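PDB 6WM6: extracellular solute-binding protein, family 5 from Chelativorans sp., which binds EDTA and related aminopolycarboxylates in the periplasm, probably delivering them to an ABC transporter for uptake. Local coordinates for residues N305-G310 against P526-P531; S410-Y415 against D455-Y460; A444-L449 against Q481-F486. All coordinates share one frame; numbering follows the deposited sequence. Where two conformers were deposited one is given.

Contact 1: residues N305-G310 against P526-P531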
loop_
_atom_site.group_PDB
_atom_site.type_symbol
_atom_site.label_atom_id
_atom_site.label_comp_id
_atom_site.label_asym_id
_atom_site.label_seq_id
_atom_site.Cartn_x
_atom_site.Cartn_y
_atom_site.Cartn_z
ATOM N N ASN A 305 2.866 3.351 -3.908
ATOM C CA ASN A 305 2.965 4.436 -2.951
ATOM C C ASN A 305 3.283 5.713 -3.704
ATOM O O ASN A 305 4.209 5.751 -4.528
ATOM C CB ASN A 305 4.076 4.173 -1.928
ATOM C CG ASN A 305 3.784 3.002 -1.027
ATOM O OD1 ASN A 305 2.640 2.632 -0.844
ATOM N ND2 ASN A 305 4.826 2.464 -0.424
ATOM N N TRP A 306 2.548 6.778 -3.394
ATOM C CA TRP A 306 2.743 8.072 -4.066
ATOM C C TRP A 306 2.882 9.198 -3.046
ATOM O O TRP A 306 2.077 9.297 -2.112
ATOM C CB TRP A 306 1.650 8.368 -5.095
ATOM C CG TRP A 306 0.231 8.272 -4.618
ATOM C CD1 TRP A 306 -0.508 7.142 -4.495
ATOM C CD2 TRP A 306 -0.652 9.362 -4.262
ATOM N NE1 TRP A 306 -1.786 7.442 -4.060
ATOM C CE2 TRP A 306 -1.900 8.803 -3.930
ATOM C CE3 TRP A 306 -0.494 10.751 -4.195
ATOM C CZ2 TRP A 306 -3.005 9.580 -3.547
ATOM C CZ3 TRP A 306 -1.598 11.518 -3.815
ATOM C CH2 TRP A 306 -2.824 10.933 -3.507
ATOM N N TYR A 307 3.907 10.027 -3.239
ATOM C CA TYR A 307 4.125 11.179 -2.401
ATOM C C TYR A 307 3.040 12.218 -2.638
ATOM O O TYR A 307 2.572 12.420 -3.772
ATOM C CB TYR A 307 5.445 11.853 -2.712
ATOM C CG TYR A 307 6.671 11.158 -2.206
ATOM C CD1 TYR A 307 6.868 10.965 -0.843
ATOM C CD2 TYR A 307 7.659 10.716 -3.079
ATOM C CE1 TYR A 307 7.989 10.330 -0.378
ATOM C CE2 TYR A 307 8.819 10.099 -2.605
ATOM C CZ TYR A 307 8.954 9.922 -1.245
ATOM O OH TYR A 307 10.097 9.279 -0.770
ATOM N N PHE A 308 2.685 12.916 -1.561
ATOM C CA PHE A 308 1.733 14.002 -1.616
ATOM C C PHE A 308 2.148 15.054 -0.597
ATOM O O PHE A 308 2.898 14.783 0.356
ATOM C CB PHE A 308 0.309 13.524 -1.306
ATOM C CG PHE A 308 0.122 13.003 0.105
ATOM C CD1 PHE A 308 0.020 13.871 1.174
ATOM C CD2 PHE A 308 0.001 11.637 0.358
ATOM C CE1 PHE A 308 -0.176 13.392 2.481
ATOM C CE2 PHE A 308 -0.201 11.170 1.653
ATOM C CZ PHE A 308 -0.283 12.045 2.707
ATOM N N MET A 309 1.595 16.260 -0.767
ATOM C CA MET A 309 1.561 17.259 0.287
ATOM C C MET A 309 0.100 17.515 0.629
ATOM O O MET A 309 -0.687 17.936 -0.232
ATOM C CB MET A 309 2.214 18.564 -0.126
ATOM C CG MET A 309 2.349 19.503 1.072
ATOM S SD MET A 309 3.023 21.119 0.659
ATOM C CE MET A 309 1.701 21.802 -0.339
ATOM N N GLY A 310 -0.266 17.279 1.881
ATOM C CA GLY A 310 -1.594 17.591 2.351
ATOM C C GLY A 310 -1.615 18.962 3.009
ATOM O O GLY A 310 -0.613 19.428 3.554
ATOM N N PRO A 526 -0.837 15.897 -5.202
ATOM C CA PRO A 526 -0.042 14.715 -5.552
ATOM C C PRO A 526 1.270 15.132 -6.181
ATOM O O PRO A 526 1.344 16.147 -6.883
ATOM C CB PRO A 526 -0.936 13.987 -6.570
ATOM C CG PRO A 526 -1.684 15.123 -7.288
ATOM C CD PRO A 526 -1.851 16.220 -6.233
ATOM N N ILE A 527 2.307 14.322 -5.949
ATOM C CA ILE A 527 3.669 14.634 -6.401
ATOM C C ILE A 527 4.124 13.580 -7.417
ATOM O O ILE A 527 4.042 13.798 -8.627
ATOM C CB ILE A 527 4.603 14.837 -5.201
ATOM C CG1 ILE A 527 4.092 15.994 -4.317
ATOM C CG2 ILE A 527 6.018 15.136 -5.668
ATOM C CD1 ILE A 527 4.784 16.131 -2.969
ATOM N N TYR A 528 4.603 12.434 -6.960
ATOM C CA TYR A 528 5.001 11.346 -7.860
ATOM C C TYR A 528 5.156 10.082 -7.028
ATOM O O TYR A 528 5.253 10.114 -5.797
ATOM C CB TYR A 528 6.262 11.677 -8.657
ATOM C CG TYR A 528 7.520 11.928 -7.875
ATOM C CD1 TYR A 528 8.150 10.902 -7.181
ATOM C CD2 TYR A 528 8.122 13.199 -7.835
ATOM C CE1 TYR A 528 9.325 11.102 -6.462
ATOM C CE2 TYR A 528 9.281 13.402 -7.110
ATOM C CZ TYR A 528 9.869 12.368 -6.434
ATOM O OH TYR A 528 11.041 12.530 -5.704
ATOM N N GLN A 529 5.205 8.954 -7.733
ATOM C CA GLN A 529 5.326 7.641 -7.102
ATOM C C GLN A 529 6.715 7.401 -6.538
ATOM O O GLN A 529 7.736 7.746 -7.142
ATOM C CB GLN A 529 5.025 6.570 -8.152
ATOM C CG GLN A 529 3.548 6.450 -8.539
ATOM C CD GLN A 529 3.407 5.747 -9.850
ATOM O OE1 GLN A 529 3.510 6.361 -10.910
ATOM N NE2 GLN A 529 3.119 4.459 -9.788
ATOM N N LEU A 530 6.767 6.753 -5.376
ATOM C CA LEU A 530 8.033 6.328 -4.825
ATOM C C LEU A 530 8.646 5.241 -5.695
ATOM O O LEU A 530 7.935 4.400 -6.235
ATOM C CB LEU A 530 7.861 5.765 -3.412
ATOM C CG LEU A 530 7.681 6.773 -2.276
ATOM C CD1 LEU A 530 6.399 7.554 -2.357
ATOM C CD2 LEU A 530 7.746 6.028 -0.937
ATOM N N PRO A 531 9.963 5.192 -5.800
ATOM C CA PRO A 531 10.602 4.031 -6.433
ATOM C C PRO A 531 10.707 2.876 -5.462
ATOM O O PRO A 531 11.041 3.047 -4.294
ATOM C CB PRO A 531 11.995 4.559 -6.799
ATOM C CG PRO A 531 12.280 5.597 -5.744
ATOM C CD PRO A 531 10.938 6.248 -5.428
#

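Contact 2: residues S410-Y415 against D455-Y460. With SO4 (sulfate ion), chain B.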
loop_
_atom_site.group_PDB
_atom_site.type_symbol
_atom_site.label_atom_id
_atom_site.label_comp_id
_atom_site.label_asym_id
_atom_site.label_seq_id
_atom_site.Cartn_x
_atom_site.Cartn_y
_atom_site.Cartn_z
ATOM N N SER A 410 5.254 19.292 8.270
ATOM C CA SER A 410 5.737 18.075 8.900
ATOM C C SER A 410 5.837 16.929 7.897
ATOM O O SER A 410 5.192 16.918 6.837
ATOM C CB SER A 410 4.865 17.672 10.090
ATOM O OG SER A 410 3.550 17.342 9.690
ATOM N N PHE A 411 6.671 15.952 8.247
ATOM C CA PHE A 411 6.858 14.776 7.410
ATOM C C PHE A 411 7.494 13.684 8.256
ATOM O O PHE A 411 8.270 13.976 9.167
ATOM C CB PHE A 411 7.730 15.097 6.190
ATOM C CG PHE A 411 8.990 15.844 6.503
ATOM C CD1 PHE A 411 8.969 17.228 6.569
ATOM C CD2 PHE A 411 10.179 15.178 6.722
ATOM C CE1 PHE A 411 10.118 17.933 6.847
ATOM C CE2 PHE A 411 11.343 15.887 7.010
ATOM C CZ PHE A 411 11.303 17.267 7.064
ATOM N N PRO A 412 7.173 12.423 7.988
ATOM C CA PRO A 412 7.706 11.324 8.795
ATOM C C PRO A 412 9.165 11.079 8.463
ATOM O O PRO A 412 9.640 11.439 7.375
ATOM C CB PRO A 412 6.828 10.140 8.364
ATOM C CG PRO A 412 6.465 10.444 6.942
ATOM C CD PRO A 412 6.277 11.954 6.912
ATOM N N PRO A 413 9.908 10.443 9.356
ATOM C CA PRO A 413 11.300 10.094 9.048
ATOM C C PRO A 413 11.390 8.874 8.141
ATOM O O PRO A 413 10.424 8.136 7.944
ATOM C CB PRO A 413 11.900 9.797 10.426
ATOM C CG PRO A 413 10.743 9.343 11.249
ATOM C CD PRO A 413 9.518 10.077 10.728
ATOM N N GLY A 414 12.568 8.713 7.544
ATOM C CA GLY A 414 12.880 7.557 6.732
ATOM C C GLY A 414 12.732 7.730 5.238
ATOM O O GLY A 414 12.887 6.744 4.503
ATOM N N TYR A 415 12.450 8.941 4.758
ATOM C CA TYR A 415 12.239 9.210 3.334
ATOM C C TYR A 415 13.052 10.438 2.961
ATOM O O TYR A 415 12.557 11.573 3.026
ATOM C CB TYR A 415 10.753 9.366 3.024
ATOM C CG TYR A 415 10.025 8.076 3.295
ATOM C CD1 TYR A 415 9.922 7.101 2.307
ATOM C CD2 TYR A 415 9.518 7.793 4.550
ATOM C CE1 TYR A 415 9.303 5.902 2.555
ATOM C CE2 TYR A 415 8.896 6.586 4.809
ATOM C CZ TYR A 415 8.791 5.650 3.800
ATOM O OH TYR A 415 8.168 4.441 4.045
ATOM N N ASP A 455 0.190 22.559 9.363
ATOM C CA ASP A 455 -0.429 23.257 8.243
ATOM C C ASP A 455 -0.249 22.534 6.926
ATOM O O ASP A 455 -1.182 22.498 6.109
ATOM C CB ASP A 455 0.161 24.671 8.154
ATOM C CG ASP A 455 0.003 25.446 9.437
ATOM O OD1 ASP A 455 -1.159 25.604 9.887
ATOM O OD2 ASP A 455 1.012 25.844 10.064
ATOM N N LEU A 456 0.935 21.940 6.714
ATOM C CA LEU A 456 1.264 21.186 5.517
ATOM C C LEU A 456 1.922 19.893 5.976
ATOM O O LEU A 456 2.601 19.857 7.004
ATOM C CB LEU A 456 2.252 21.966 4.644
ATOM C CG LEU A 456 1.801 23.365 4.191
ATOM C CD1 LEU A 456 2.985 24.102 3.538
ATOM C CD2 LEU A 456 0.656 23.275 3.228
ATOM N N HIS A 457 1.697 18.816 5.230
ATOM C CA HIS A 457 2.248 17.509 5.611
ATOM C C HIS A 457 2.645 16.728 4.365
ATOM O O HIS A 457 1.818 16.538 3.471
ATOM C CB HIS A 457 1.231 16.699 6.426
ATOM C CG HIS A 457 1.731 15.376 6.913
ATOM N ND1 HIS A 457 2.620 15.262 7.948
ATOM C CD2 HIS A 457 1.482 14.113 6.487
ATOM C CE1 HIS A 457 2.878 13.981 8.167
ATOM N NE2 HIS A 457 2.189 13.262 7.302
ATOM N N LEU A 458 3.911 16.292 4.302
ATOM C CA LEU A 458 4.414 15.471 3.209
ATOM C C LEU A 458 4.469 14.025 3.657
ATOM O O LEU A 458 5.055 13.712 4.685
ATOM C CB LEU A 458 5.827 15.909 2.824
ATOM C CG LEU A 458 6.013 17.190 2.059
ATOM C CD1 LEU A 458 7.470 17.624 2.119
ATOM C CD2 LEU A 458 5.596 16.998 0.614
ATOM N N ASN A 459 3.857 13.147 2.880
ATOM C CA ASN A 459 3.826 11.715 3.211
ATOM C C ASN A 459 3.481 10.976 1.917
ATOM O O ASN A 459 3.592 11.535 0.819
ATOM C CB ASN A 459 2.831 11.482 4.365
ATOM C CG ASN A 459 3.176 10.303 5.244
ATOM O OD1 ASN A 459 3.629 9.255 4.778
ATOM N ND2 ASN A 459 2.935 10.462 6.542
ATOM N N TYR A 460 3.068 9.714 2.046
ATOM C CA TYR A 460 2.629 8.954 0.887
ATOM C C TYR A 460 1.337 8.203 1.206
ATOM O O TYR A 460 1.083 7.851 2.362
ATOM C CB TYR A 460 3.701 7.964 0.370
ATOM C CG TYR A 460 4.024 6.816 1.315
ATOM C CD1 TYR A 460 3.282 5.629 1.308
ATOM C CD2 TYR A 460 5.054 6.917 2.231
ATOM C CE1 TYR A 460 3.572 4.593 2.185
ATOM C CE2 TYR A 460 5.348 5.872 3.105
ATOM C CZ TYR A 460 4.594 4.731 3.069
ATOM O OH TYR A 460 4.887 3.695 3.963
HETATM S S SO4 B . 3.199 0.522 5.265
HETATM O O1 SO4 B . 3.105 -0.846 4.748
HETATM O O2 SO4 B . 4.387 0.636 6.095
HETATM O O3 SO4 B . 3.283 1.479 4.127
HETATM O O4 SO4 B . 2.012 0.807 6.063
#

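Contact 3: residues A444-L449 against Q481-F486. With SO4 (sulfate ion), chain C.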
loop_
_atom_site.group_PDB
_atom_site.type_symbol
_atom_site.label_atom_id
_atom_site.label_comp_id
_atom_site.label_asym_id
_atom_site.label_seq_id
_atom_site.Cartn_x
_atom_site.Cartn_y
_atom_site.Cartn_z
ATOM N N ALA A 444 5.706 12.917 13.945
ATOM C CA ALA A 444 5.302 13.574 12.711
ATOM C C ALA A 444 4.672 12.607 11.722
ATOM O O ALA A 444 4.697 12.849 10.509
ATOM C CB ALA A 444 6.499 14.279 12.069
ATOM N N THR A 445 4.086 11.522 12.203
ATOM C CA THR A 445 3.412 10.563 11.346
ATOM C C THR A 445 1.964 10.978 11.108
ATOM O O THR A 445 1.403 11.829 11.806
ATOM C CB THR A 445 3.419 9.182 11.987
ATOM O OG1 THR A 445 2.759 9.265 13.256
ATOM C CG2 THR A 445 4.850 8.675 12.177
ATOM N N ALA A 446 1.366 10.385 10.074
ATOM C CA ALA A 446 -0.030 10.671 9.766
ATOM C C ALA A 446 -0.948 10.323 10.936
ATOM O O ALA A 446 -1.895 11.068 11.224
ATOM C CB ALA A 446 -0.439 9.895 8.514
ATOM N N ASP A 447 -0.683 9.204 11.618
ATOM C CA ASP A 447 -1.513 8.789 12.748
ATOM C C ASP A 447 -1.599 9.873 13.816
ATOM O O ASP A 447 -2.605 9.960 14.549
ATOM C CB ASP A 447 -0.919 7.530 13.391
ATOM C CG ASP A 447 -1.403 6.249 12.743
ATOM O OD1 ASP A 447 -2.276 6.315 11.850
ATOM O OD2 ASP A 447 -0.909 5.168 13.138
ATOM N N TYR A 448 -0.555 10.681 13.952
ATOM C CA TYR A 448 -0.482 11.679 15.016
ATOM C C TYR A 448 -0.889 13.080 14.546
ATOM O O TYR A 448 -0.841 14.020 15.346
ATOM C CB TYR A 448 0.917 11.704 15.613
ATOM C CG TYR A 448 1.267 10.425 16.366
ATOM C CD1 TYR A 448 0.290 9.718 17.055
ATOM C CD2 TYR A 448 2.564 9.930 16.377
ATOM C CE1 TYR A 448 0.592 8.557 17.742
ATOM C CE2 TYR A 448 2.876 8.764 17.061
ATOM C CZ TYR A 448 1.882 8.085 17.741
ATOM O OH TYR A 448 2.175 6.929 18.426
ATOM N N LEU A 449 -1.323 13.240 13.299
ATOM C CA LEU A 449 -1.799 14.545 12.857
ATOM C C LEU A 449 -3.028 14.960 13.655
ATOM O O LEU A 449 -3.899 14.140 13.977
ATOM C CB LEU A 449 -2.155 14.520 11.368
ATOM C CG LEU A 449 -0.996 14.391 10.390
ATOM C CD1 LEU A 449 -1.519 14.097 8.986
ATOM C CD2 LEU A 449 -0.138 15.644 10.387
ATOM N N GLN A 481 -8.457 7.946 6.984
ATOM C CA GLN A 481 -7.365 8.650 6.319
ATOM C C GLN A 481 -7.783 9.993 5.719
ATOM O O GLN A 481 -7.093 10.499 4.833
ATOM C CB GLN A 481 -6.710 7.745 5.270
ATOM C CG GLN A 481 -6.095 6.481 5.876
ATOM C CD GLN A 481 -5.465 5.558 4.847
ATOM O OE1 GLN A 481 -5.932 5.458 3.710
ATOM N NE2 GLN A 481 -4.398 4.876 5.245
ATOM N N ASN A 482 -8.842 10.633 6.239
ATOM C CA ASN A 482 -9.236 11.959 5.728
ATOM C C ASN A 482 -8.583 13.003 6.630
ATOM O O ASN A 482 -9.227 13.694 7.421
ATOM C CB ASN A 482 -10.746 12.146 5.680
ATOM C CG ASN A 482 -11.169 13.455 5.036
ATOM O OD1 ASN A 482 -10.351 14.261 4.577
ATOM N ND2 ASN A 482 -12.473 13.665 4.979
ATOM N N TYR A 483 -7.263 13.111 6.499
ATOM C CA TYR A 483 -6.483 13.992 7.364
ATOM C C TYR A 483 -6.620 15.461 7.025
ATOM O O TYR A 483 -6.389 16.309 7.881
ATOM C CB TYR A 483 -5.003 13.629 7.239
ATOM C CG TYR A 483 -4.676 12.188 7.523
ATOM C CD1 TYR A 483 -4.879 11.667 8.788
ATOM C CD2 TYR A 483 -4.156 11.362 6.550
ATOM C CE1 TYR A 483 -4.575 10.345 9.078
ATOM C CE2 TYR A 483 -3.851 10.027 6.829
ATOM C CZ TYR A 483 -4.071 9.542 8.096
ATOM O OH TYR A 483 -3.781 8.219 8.406
ATOM N N PHE A 484 -6.986 15.779 5.789
ATOM C CA PHE A 484 -6.884 17.145 5.279
ATOM C C PHE A 484 -8.233 17.811 5.109
ATOM O O PHE A 484 -8.288 18.959 4.669
ATOM C CB PHE A 484 -6.018 17.145 4.018
ATOM C CG PHE A 484 -4.736 16.383 4.249
ATOM C CD1 PHE A 484 -3.872 16.808 5.220
ATOM C CD2 PHE A 484 -4.468 15.209 3.570
ATOM C CE1 PHE A 484 -2.725 16.098 5.521
ATOM C CE2 PHE A 484 -3.305 14.486 3.838
ATOM C CZ PHE A 484 -2.440 14.944 4.843
ATOM N N GLY A 485 -9.316 17.142 5.507
ATOM C CA GLY A 485 -10.577 17.821 5.705
ATOM C C GLY A 485 -11.515 17.889 4.519
ATOM O O GLY A 485 -12.304 18.825 4.435
ATOM N N PHE A 486 -11.467 16.914 3.610
ATOM C CA PHE A 486 -12.481 16.850 2.561
ATOM C C PHE A 486 -13.839 16.688 3.222
ATOM O O PHE A 486 -13.996 15.955 4.206
ATOM C CB PHE A 486 -12.196 15.715 1.575
ATOM C CG PHE A 486 -10.986 15.968 0.710
ATOM C CD1 PHE A 486 -11.075 16.746 -0.430
ATOM C CD2 PHE A 486 -9.767 15.450 1.067
ATOM C CE1 PHE A 486 -9.957 16.997 -1.208
ATOM C CE2 PHE A 486 -8.646 15.692 0.303
ATOM C CZ PHE A 486 -8.752 16.476 -0.837
HETATM S S SO4 C . -2.996 1.440 4.241
HETATM O O1 SO4 C . -3.185 0.079 3.738
HETATM O O2 SO4 C . -2.229 1.376 5.481
HETATM O O3 SO4 C . -2.232 2.217 3.260
HETATM O O4 SO4 C . -4.295 2.044 4.496
#

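Contact 1: residues N305-G310 against P526-P531
Tyr307 is held by the backbone of 526-531 through both its own backbone N and its backbone O: the N donates to Tyr528 O at 2.9 Å, and the O accepts from Ile527 N at the same 2.9 Å. A third backbone bond, Leu530 N to Asn305 O, is equally short. The register betrays an irregularity, since Trp306 faces Gln529 while Phe308 faces Pro526, so that the single residue Tyr307 stands opposite two, Ile527 and Tyr528. The amide N of Tyr528, buried at this step, has no partner in the model.

Packing follows from the same residue. Leu530 lays CD1 squarely over one face of the Tyr307 ring, 3.4 Å from its centroid and almost along the normal, a CH-pi contact. With CG anti to its carbonyl carbon (chi1 -75°), Tyr307 also turns a ring edge to the face of Tyr528; the planes stand at 90°, an offset edge-to-face pair, with Tyr307 CD2 3.8 Å from Tyr528 CE1. The hydroxyl of Tyr528 is engaged elsewhere, on Thr340. Ile527 meets Tyr307 flank to flank, CB to CB at 4.0 Å. Trp306, Phe308, Pro526 and Gln529 share the other face of the sheet, where Pro526 CB touches Trp306 CZ3 at 3.8 Å. Helix 416-429 packs on the Tyr307 face through Ala417 and Met421.

Paired antiparallel with axes at 143°, strands 305-311 and 524-537 thus meet at a beta bulge within the mixed, helix-flanked sheet of this periplasmic binding protein.

Contact 2: residues S410-Y415 against D455-Y460
Ser410 and His457 meet because the serine hydroxyl sits between its own N and carbonyl carbon (chi1 64°), while the imidazole carbon CG swings anti to the histidine N (chi1 -177°). The two residues form a parallel bridge at the end of strand 407-410, where a beta-alpha-beta crossover opens, running through helix 416-429, before which Tyr415 is the N-cap residue, to strand 436-439. In the bridge Ser410 N binds Leu456 O at 3.0 Å, and Ser410 O takes Leu458 N.

Ser410 OG and His457 ND1 lie 2.9 Å apart, a hydrogen bond in which either could be donor, with OG near the ring plane at its edge. On the far side of the ring, Asn459 ND2 donates to His457 NE2 (166° at the hydrogen), so both imidazole nitrogens are gripped and the ring's rotation is fixed.

Pro412 has no N-H to continue the pairing; its CD comes 3.1 Å from Leu458 O, which is buried with no hydrogen-bond partner in the model. Further on, the side chains of Tyr415 and Tyr460 cross at about a right angle, their rings meeting obliquely, with Tyr415 OH 3.3 Å from Tyr460 CE2; that hydroxyl bonds to Gln278. Tyr460 OH donates to sulfate O3, 2.7 Å away.

Contact 3: residues A444-L449 against Q481-F486
Both faces of the Tyr483 ring carry a neighbour. Ala446 CB stands over one face, 4.1 Å from the ring centroid and 30° off the normal, so this CH-pi contact is off-centre, displaced toward the phenol end; CB is in fact nearest to Tyr483 CZ, at 3.7 Å. Backbone Ala446 O approaches the same ring obliquely at CE1, and Leu449 CD1 reaches its root, 3.9 Å from Tyr483 CB. The opposite face rests on CA of Gln481, two residues back in its own loop. Tyr483 CB lies 3.6 Å above the plane of the Phe484 ring, over its centre, while Leu449 CD1 comes in obliquely at CE1 of that ring, 4.2 Å away, and thereby bridges the two aromatic residues. Tyr483 points its ring at 444-449 because CG is anti to the carbonyl carbon (chi1 -55°).

No hydrogen bond joins the two segments. This is loop-to-loop packing at the surface: the loop 444-449 follows strand 436-439, whereas the loop 481-486 lies between helices 467-474 and 489-499. Both touch strand 456-462, where Leu449 and Phe484 each pack against His457. An alanine in place of Tyr483 would probably open a gap between the loops, leaving the methyl of Ala446 with no ring to lie on.

Each loop also has internal hydrogen bonds. Leu449 N returns to Ala446 O at 3.1 Å. Asn482, at the centre of an inverse gamma turn, uses its amide twice on Phe486: OD1 accepts from Phe486 N on a lone pair, in the carbonyl plane, and ND2 gives to Phe486 O at 2.9 Å, the acceptor lying in the amide plane.

From the N terminus, strand 305-311 comes first; contact 1 pairs it with 526-531, closing a loop of 215 intervening residues. Contacts 2 and 3 are both nested inside it. They cross each other, since the chain visits 410-415, 444-449, 455-460 and 481-486 in that order, alternating between the two. Contacts 1 and 2 share one sheet: strand 456-462 lies beside strand 305-311, with Gly310 N 2.7 Å from His457 O, a probable hydrogen bond. Contact 3 adds surface loops to it, reaching contact 1 where Phe308 CE1 lies 3.6 Å from Phe484 CE2, and contact 2 where Leu449 CD2 packs against His457 ND1.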